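Local coordinates for protein glucose-6-phosphate isomerase (Chlamydia trachomatis D/UW-3/CX, PDB 6OTU) that catalyses the reversible isomerization of glucose-6-phosphate to fructose-6-phosphate, the aldose-ketose interconversion performed by phosphoglucose isomerases, at residues Ile127-His130 against Ser131-Ala135; Ala166-Phe169 against Ala170-Ser174; Ala242-Ser245 against Gln246-Met250; Arg269-Ala272 against Thr273-Val276. One frame throughout, in Å; residues are numbered along the deposited sequence.

Contact 1: residues Ile127-His130 against Ser131-Ala135; sequences IARH and SKEEA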
# COMPACT_ATOMS: atom_id res chain seq x y z
N ILE A 127 -16.87 -16.67 -25.59
CA ILE A 127 -16.79 -15.99 -24.30
C ILE A 127 -17.76 -14.82 -24.25
O ILE A 127 -18.37 -14.54 -23.21
CB ILE A 127 -15.34 -15.53 -24.02
CG1 ILE A 127 -14.39 -16.72 -23.86
CG2 ILE A 127 -15.30 -14.56 -22.81
CD1 ILE A 127 -14.49 -17.43 -22.52
N ALA A 128 -17.91 -14.11 -25.36
CA ALA A 128 -18.81 -12.96 -25.36
C ALA A 128 -20.25 -13.40 -25.17
O ALA A 128 -21.00 -12.80 -24.39
CB ALA A 128 -18.65 -12.14 -26.64
N ARG A 129 -20.68 -14.46 -25.86
CA ARG A 129 -22.08 -14.82 -25.70
C ARG A 129 -22.33 -15.49 -24.36
O ARG A 129 -23.40 -15.30 -23.78
CB ARG A 129 -22.59 -15.72 -26.83
CG ARG A 129 -24.09 -15.50 -26.94
CD ARG A 129 -24.91 -16.61 -27.56
NE ARG A 129 -24.18 -17.37 -28.55
CZ ARG A 129 -23.75 -18.61 -28.35
NH1 ARG A 129 -23.11 -19.24 -29.32
NH2 ARG A 129 -23.97 -19.22 -27.19
N HIS A 130 -21.36 -16.23 -23.83
CA HIS A 130 -21.57 -16.80 -22.50
C HIS A 130 -21.60 -15.72 -21.43
O HIS A 130 -22.38 -15.82 -20.48
CB HIS A 130 -20.50 -17.85 -22.22
CG HIS A 130 -20.65 -19.07 -23.06
ND1 HIS A 130 -19.58 -19.73 -23.61
CD2 HIS A 130 -21.76 -19.73 -23.47
CE1 HIS A 130 -20.01 -20.76 -24.32
NE2 HIS A 130 -21.33 -20.78 -24.25
N SER A 131 -20.79 -14.68 -21.59
CA SER A 131 -20.86 -13.54 -20.66
C SER A 131 -22.24 -12.89 -20.71
O SER A 131 -22.81 -12.55 -19.67
CB SER A 131 -19.78 -12.51 -20.99
OG SER A 131 -18.48 -13.08 -20.85
N LYS A 132 -22.80 -12.73 -21.91
CA LYS A 132 -24.14 -12.17 -22.01
C LYS A 132 -25.17 -13.09 -21.36
O LYS A 132 -26.06 -12.62 -20.64
CB LYS A 132 -24.49 -11.90 -23.47
CG LYS A 132 -25.86 -11.28 -23.63
CD LYS A 132 -26.08 -10.72 -25.02
CE LYS A 132 -27.33 -9.84 -25.04
NZ LYS A 132 -27.70 -9.34 -26.41
N GLU A 133 -25.05 -14.40 -21.59
CA GLU A 133 -25.94 -15.34 -20.93
C GLU A 133 -25.79 -15.29 -19.41
O GLU A 133 -26.78 -15.44 -18.68
CB GLU A 133 -25.71 -16.75 -21.44
CG GLU A 133 -25.97 -16.94 -22.92
CD GLU A 133 -25.43 -18.26 -23.44
OE1 GLU A 133 -25.24 -18.39 -24.66
OE2 GLU A 133 -25.21 -19.17 -22.61
N GLU A 134 -24.56 -15.12 -18.92
CA GLU A 134 -24.35 -15.03 -17.47
C GLU A 134 -24.99 -13.77 -16.90
O GLU A 134 -25.64 -13.81 -15.85
CB GLU A 134 -22.85 -15.05 -17.13
CG GLU A 134 -22.19 -16.41 -17.34
CD GLU A 134 -22.83 -17.53 -16.52
OE1 GLU A 134 -22.91 -17.39 -15.28
OE2 GLU A 134 -23.26 -18.54 -17.12
N ALA A 135 -24.80 -12.63 -17.58
CA ALA A 135 -25.33 -11.36 -17.11
C ALA A 135 -26.85 -11.37 -17.02
O ALA A 135 -27.43 -10.85 -16.07
CB ALA A 135 -24.85 -10.24 -18.03
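The carbonyl oxygen of I127 is gripped twice by S131, one turn further along. S131 OG lies 2.8 Å from I127 O, and S131 N lies 2.9 Å from the same I127 O. The two donors come from opposite faces of the carbonyl plane, each tilted about 30° from it, so the oxygen is clasped from both sides by a single residue. The hydroxyl can bend back because S131 OG stands beside its own backbone N (chi1 -61°), and in this way a buried serine settles its proton within the helix. On the same flank, I127 CG2 comes within 4.0 Å of S131 OG. All of this lies inside the long helix 122-148, whose i-to-i+4 ladder continues through K132 N to A128 O, E133 N to R129 O and E134 N to H130 O. W263 packs on both I127 and S131, which marks this as the inward side. The outer side carries a salt bridge of the same spacing: R129 NH2 donates to E133 OE1 at 3.0 Å. The guanidinium and carboxylate planes are only 14° apart, and OE1 sits at the guanidinium edge, in its plane. The bend at chi3 of R129 turns the guanidinium edge to the carboxylate, with R129 CD 3.4 Å from E133 OE1. The other carboxylate oxygen, E133 OE2, lies in plane at the edge of the H130 ring, 3.6 Å from H130 CD2. There the carboxylate stands almost perpendicular to the imidazole. E134 faces another way, its OE1 bonded to R137 and to the backbone N of H261.

Contact 2: residues Ala166-Phe169 against Ala170-Ser174; sequences AMYF and AMQGS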
# COMPACT_ATOMS: atom_id res chain seq x y z
N ALA A 166 -11.74 -3.17 -5.15
CA ALA A 166 -11.39 -1.85 -5.65
C ALA A 166 -12.56 -1.20 -6.40
O ALA A 166 -12.78 0.02 -6.29
CB ALA A 166 -10.16 -1.96 -6.56
N MET A 167 -13.31 -1.99 -7.16
CA MET A 167 -14.42 -1.44 -7.92
C MET A 167 -15.61 -1.12 -7.01
O MET A 167 -16.30 -0.12 -7.22
CB MET A 167 -14.83 -2.41 -9.05
CG MET A 167 -13.82 -2.47 -10.23
SD MET A 167 -13.36 -0.86 -10.96
CE MET A 167 -11.78 -0.55 -10.15
N TYR A 168 -15.85 -1.96 -6.00
CA TYR A 168 -16.96 -1.71 -5.09
C TYR A 168 -16.79 -0.37 -4.36
O TYR A 168 -17.72 0.45 -4.32
CB TYR A 168 -17.09 -2.87 -4.09
CG TYR A 168 -17.97 -2.49 -2.92
CD1 TYR A 168 -19.35 -2.46 -3.05
CD2 TYR A 168 -17.42 -2.10 -1.71
CE1 TYR A 168 -20.16 -2.07 -2.00
CE2 TYR A 168 -18.22 -1.70 -0.66
CZ TYR A 168 -19.59 -1.68 -0.81
OH TYR A 168 -20.39 -1.29 0.25
N PHE A 169 -15.60 -0.12 -3.80
CA PHE A 169 -15.39 1.17 -3.15
C PHE A 169 -15.34 2.32 -4.16
O PHE A 169 -15.67 3.46 -3.80
CB PHE A 169 -14.12 1.14 -2.30
CG PHE A 169 -14.27 0.31 -1.06
CD1 PHE A 169 -14.80 0.86 0.10
CD2 PHE A 169 -13.93 -1.04 -1.06
CE1 PHE A 169 -14.96 0.08 1.24
CE2 PHE A 169 -14.09 -1.81 0.08
CZ PHE A 169 -14.60 -1.26 1.22
N ALA A 170 -14.95 2.05 -5.40
CA ALA A 170 -14.94 3.13 -6.39
C ALA A 170 -16.35 3.63 -6.66
O ALA A 170 -16.57 4.83 -6.85
CB ALA A 170 -14.29 2.66 -7.69
N MET A 171 -17.31 2.72 -6.69
CA MET A 171 -18.68 3.05 -7.05
C MET A 171 -19.54 3.40 -5.86
O MET A 171 -20.64 3.94 -6.05
CB MET A 171 -19.32 1.87 -7.79
CG MET A 171 -18.70 1.58 -9.11
SD MET A 171 -19.44 0.11 -9.85
CE MET A 171 -18.11 -0.27 -10.98
N GLN A 172 -19.08 3.08 -4.64
CA GLN A 172 -19.88 3.30 -3.44
C GLN A 172 -20.39 4.74 -3.34
O GLN A 172 -21.50 4.97 -2.87
CB GLN A 172 -19.02 2.94 -2.23
CG GLN A 172 -19.76 2.72 -0.94
CD GLN A 172 -18.78 2.45 0.21
OE1 GLN A 172 -17.80 3.18 0.39
NE2 GLN A 172 -19.04 1.40 0.98
N GLY A 173 -19.60 5.72 -3.81
CA GLY A 173 -20.00 7.11 -3.68
C GLY A 173 -21.01 7.58 -4.70
O GLY A 173 -21.64 8.63 -4.49
N SER A 174 -21.20 6.83 -5.78
CA SER A 174 -22.11 7.22 -6.85
C SER A 174 -23.46 6.52 -6.79
O SER A 174 -24.44 7.09 -7.27
CB SER A 174 -21.48 6.92 -8.22
OG SER A 174 -20.09 7.15 -8.22
O HOH W 1 -16.65 5.81 -3.73
O HOH W 2 -15.71 4.20 -1.10
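Helix 162-172 is the connecting helix of the beta-alpha-beta unit formed with strands 151-155 and 180-184, and Y168 meets Q172 one turn on, towards the C-terminal part of the helix. Q172 NE2 donates to Y168 OH at 3.1 Å, with the hydroxyl lying out of the amide plane. The glutamine reaches this far because CG is anti to its backbone N (chi1 -163°) and the chain then runs extended. Ring and amide planes stand 71° apart. The amide's other end, Q172 OE1, passes 3.8 Å from F169 CD1, the two side chains running side by side in the same direction. A water in the plane of the F169 ring, at its edge, lies 2.8 Å from F169 O and also 2.8 Å from Q172 OE1. On the buried flank M171 CE comes within 4.4 Å of M167 CB, beside A469 and F293. The helical bonds weaken here: Q172 N to Y168 O is a weak bond, bent at 126° although only 3.0 Å long. With NE2 given to the tyrosine and OE1 facing water and, weakly, R411, both ends of the amide are engaged, which probably fixes its flip.

Contact 3: residues Ala242-Ser245 against Gln246-Met250; sequences AVTS and QGSPM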
# COMPACT_ATOMS: atom_id res chain seq x y z
N ALA A 242 -21.87 -19.70 -5.69
CA ALA A 242 -20.52 -19.93 -6.20
C ALA A 242 -20.29 -19.16 -7.50
O ALA A 242 -21.21 -18.96 -8.31
CB ALA A 242 -20.24 -21.41 -6.41
N VAL A 243 -19.05 -18.70 -7.66
CA VAL A 243 -18.55 -18.11 -8.89
C VAL A 243 -17.25 -18.84 -9.18
O VAL A 243 -16.30 -18.73 -8.40
CB VAL A 243 -18.33 -16.60 -8.77
CG1 VAL A 243 -17.81 -16.00 -10.08
CG2 VAL A 243 -19.62 -15.91 -8.36
N THR A 244 -17.22 -19.62 -10.26
CA THR A 244 -16.07 -20.48 -10.54
C THR A 244 -16.01 -20.78 -12.03
O THR A 244 -16.96 -20.53 -12.78
CB THR A 244 -16.13 -21.80 -9.75
OG1 THR A 244 -14.95 -22.55 -10.02
CG2 THR A 244 -17.33 -22.64 -10.18
N SER A 245 -14.86 -21.32 -12.44
CA SER A 245 -14.67 -21.80 -13.81
C SER A 245 -15.68 -22.90 -14.14
O SER A 245 -16.05 -23.71 -13.29
CB SER A 245 -13.25 -22.33 -13.99
OG SER A 245 -12.81 -22.15 -15.32
N GLN A 246 -16.12 -22.93 -15.40
CA GLN A 246 -17.06 -23.97 -15.80
C GLN A 246 -16.40 -25.35 -15.71
O GLN A 246 -15.25 -25.53 -16.11
CB GLN A 246 -17.57 -23.72 -17.22
CG GLN A 246 -18.83 -24.49 -17.56
CD GLN A 246 -19.73 -23.72 -18.51
OE1 GLN A 246 -19.27 -22.89 -19.29
NE2 GLN A 246 -21.03 -23.99 -18.44
N GLY A 247 -17.14 -26.32 -15.17
CA GLY A 247 -16.59 -27.65 -14.99
C GLY A 247 -15.62 -27.79 -13.83
O GLY A 247 -15.07 -28.88 -13.63
N SER A 248 -15.38 -26.72 -13.08
CA SER A 248 -14.58 -26.75 -11.87
C SER A 248 -15.19 -27.67 -10.81
O SER A 248 -16.38 -27.98 -10.85
CB SER A 248 -14.45 -25.32 -11.32
OG SER A 248 -14.38 -25.30 -9.92
N PRO A 249 -14.39 -28.11 -9.83
CA PRO A 249 -14.94 -28.91 -8.72
C PRO A 249 -16.01 -28.18 -7.93
O PRO A 249 -16.77 -28.82 -7.20
CB PRO A 249 -13.71 -29.20 -7.84
CG PRO A 249 -12.54 -29.05 -8.76
CD PRO A 249 -12.93 -27.95 -9.72
N MET A 250 -16.10 -26.86 -8.07
CA MET A 250 -17.06 -26.03 -7.37
C MET A 250 -18.34 -25.79 -8.17
O MET A 250 -19.33 -25.32 -7.59
CB MET A 250 -16.41 -24.68 -7.02
CG MET A 250 -16.96 -23.95 -5.81
SD MET A 250 -15.98 -22.47 -5.41
CE MET A 250 -14.68 -23.25 -4.46
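T244 and S248 turn their hydroxyls toward each other across a tight reversal of the chain, T244 OG1 and S248 OG being 2.8 Å apart. Which of the two supplies the proton is not settled, since T244 OG1 also bonds S210 O and K211 O, and S248 OG bonds S212 O. Placing OG1 anti to the backbone N (chi1 -177°) directs it at the serine, while the methyl CG2, between the backbone N and the carbonyl carbon, lies against the methionine. T244 CG2 accordingly meets M250 CB at 3.9 Å, the two side chains crossing at a slant. Two residues earlier, A242 projects from the same face of the sheet as T244, and A242 CB lies 4.2 Å from M250 CG. M250 thus lies along two alternate residues of one strand face, with only its first carbons near the strand, while the thioether end leads off. V243 points to the other face, against V207 and V209. S248 OG has a further role as acceptor: M250 N donates to it at 3.0 Å, nearly straight at 172°, which defines an ST turn. S245 O receives S248 N at 3.1 Å, approached from above the carbonyl plane, 48° out of it, and closes a type II beta turn from S245 to S248 with G247 at positive phi. S245 OG itself is held by D264. Two successive turns, bound to each other through S248, therefore follow directly on strand 240-245 of the five-stranded parallel sheet, and the hydroxyls of T244 and S248 bond to backbone carbonyls of S210, K211 and S212, which line the glucose-6-phosphate pocket.

Contact 4: residues Arg269-Ala272 against Thr273-Val276; sequences RFSA and TSMV. With G6Q (glucose-6-phosphate), chain E.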
# COMPACT_ATOMS: atom_id res chain seq x y z
N ARG A 269 -6.59 -11.78 -12.26
CA ARG A 269 -6.29 -10.36 -12.10
C ARG A 269 -6.93 -9.51 -13.19
O ARG A 269 -6.77 -8.28 -13.18
CB ARG A 269 -4.78 -10.15 -12.07
CG ARG A 269 -4.04 -10.63 -13.30
CD ARG A 269 -2.53 -10.56 -13.10
NE ARG A 269 -1.80 -11.27 -14.15
CZ ARG A 269 -1.52 -12.57 -14.13
NH1 ARG A 269 -1.88 -13.33 -13.11
NH2 ARG A 269 -0.84 -13.12 -15.14
N PHE A 270 -7.65 -10.13 -14.13
CA PHE A 270 -8.41 -9.41 -15.14
C PHE A 270 -9.90 -9.76 -15.07
O PHE A 270 -10.61 -9.57 -16.06
CB PHE A 270 -7.88 -9.71 -16.54
CG PHE A 270 -6.40 -9.47 -16.71
CD1 PHE A 270 -5.91 -8.21 -16.99
CD2 PHE A 270 -5.50 -10.51 -16.63
CE1 PHE A 270 -4.56 -7.99 -17.15
CE2 PHE A 270 -4.14 -10.30 -16.81
CZ PHE A 270 -3.68 -9.04 -17.08
N SER A 271 -10.39 -10.26 -13.94
CA SER A 271 -11.72 -10.87 -13.91
C SER A 271 -12.80 -9.98 -13.29
O SER A 271 -13.95 -10.42 -13.18
CB SER A 271 -11.65 -12.22 -13.19
OG SER A 271 -11.44 -12.03 -11.80
N ALA A 272 -12.47 -8.74 -12.90
CA ALA A 272 -13.46 -7.89 -12.25
C ALA A 272 -14.67 -7.60 -13.13
O ALA A 272 -15.76 -7.36 -12.61
CB ALA A 272 -12.81 -6.58 -11.80
N THR A 273 -14.52 -7.62 -14.46
CA THR A 273 -15.67 -7.41 -15.35
C THR A 273 -16.44 -8.70 -15.65
O THR A 273 -17.45 -8.64 -16.36
CB THR A 273 -15.24 -6.80 -16.69
OG1 THR A 273 -14.34 -7.70 -17.36
CG2 THR A 273 -14.60 -5.44 -16.51
N SER A 274 -15.97 -9.85 -15.16
CA SER A 274 -16.71 -11.09 -15.28
C SER A 274 -17.66 -11.21 -14.09
O SER A 274 -17.86 -10.25 -13.33
CB SER A 274 -15.76 -12.29 -15.37
OG SER A 274 -15.13 -12.55 -14.13
N MET A 275 -18.25 -12.39 -13.89
CA MET A 275 -19.10 -12.57 -12.72
C MET A 275 -18.32 -12.50 -11.40
O MET A 275 -18.95 -12.41 -10.34
CB MET A 275 -19.84 -13.90 -12.83
CG MET A 275 -20.77 -14.00 -14.05
SD MET A 275 -21.97 -12.65 -14.19
CE MET A 275 -22.75 -12.78 -12.60
N VAL A 276 -16.98 -12.55 -11.45
CA VAL A 276 -16.16 -12.34 -10.25
C VAL A 276 -16.50 -11.00 -9.60
O VAL A 276 -16.65 -10.90 -8.37
CB VAL A 276 -14.67 -12.44 -10.60
CG1 VAL A 276 -13.80 -12.00 -9.40
CG2 VAL A 276 -14.33 -13.84 -11.04
C1 G6Q E . -4.75 -14.10 -10.54
C2 G6Q E . -3.89 -15.07 -9.74
C3 G6Q E . -4.33 -15.24 -8.29
C4 G6Q E . -5.65 -16.00 -8.12
C5 G6Q E . -5.87 -16.44 -6.68
C6 G6Q E . -7.24 -17.02 -6.45
O1 G6Q E . -4.58 -14.00 -11.71
O2 G6Q E . -3.84 -16.35 -10.37
O3 G6Q E . -4.44 -13.96 -7.67
O4 G6Q E . -6.74 -15.17 -8.52
O5 G6Q E . -4.85 -17.38 -6.32
O6 G6Q E . -7.42 -18.12 -7.38
P G6Q E . -8.87 -18.82 -7.52
O1P G6Q E . -9.81 -17.75 -8.06
O2P G6Q E . -8.64 -19.95 -8.52
O3P G6Q E . -9.26 -19.32 -6.15
O HOH W 3 -11.74 -7.03 -15.75
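S271 and S274 both set their OG between backbone N and carbonyl carbon (chi1 71° and 72°), and this places the two side chains against the turn that joins them. S274 OG folds back onto S271 O at 2.6 Å, in the carbonyl plane and on a lone pair. S274 N reaches the same oxygen at 2.9 Å but from above the plane, so S271 O carries two donors, the second closing a type I beta turn from S271 to S274. S274 is also the N-cap of the helix that follows: its OG accepts from V276 N at 3.3 Å, with an angle of 161°. One hydroxyl therefore gives its proton to the turn and takes one from the helix. Around this, the isopropyl group of V276 closes on S271, with V276 CG1 3.4 Å from S271 OG, whose polar partner is the carbonyl of G268. A water takes T273 N at 3.1 Å and gives a bond to F270 O at 2.8 Å. At the start of this segment, R269 N donates to O1 of glucose-6-phosphate at 3.0 Å, while the R269 guanidinium is hydrogen-bonded to Q494, S356 and the S491 carbonyl. The loop thus runs from the substrate pocket into helix 275-285: F270 lies against helix 345-357, T273 against helix 287-303, A272 against helix 466-487, and V276 against strand 258-262.

Along the chain the four contacts stand in series; none nests in or crosses another, and each is a local closure between consecutive residues. Contact 1 falls within helix 122-148, before strand 151-155 opens the parallel sheet. Contact 2 lies towards the C-terminal part of helix 162-172, which leads to edge strand 180-184. Contact 3 turns the chain at the end of strand 240-245, and contact 4 starts helix 275-285 after the other edge strand, 258-262. Contact 4 touches contacts 1 and 3: M275 CG packs on E134 CB at 3.9 Å, and V243 CG1 lies 3.8 Å from V276 N. Contact 2 stands apart, its centre about 15 Å from that of contact 4, without touching it.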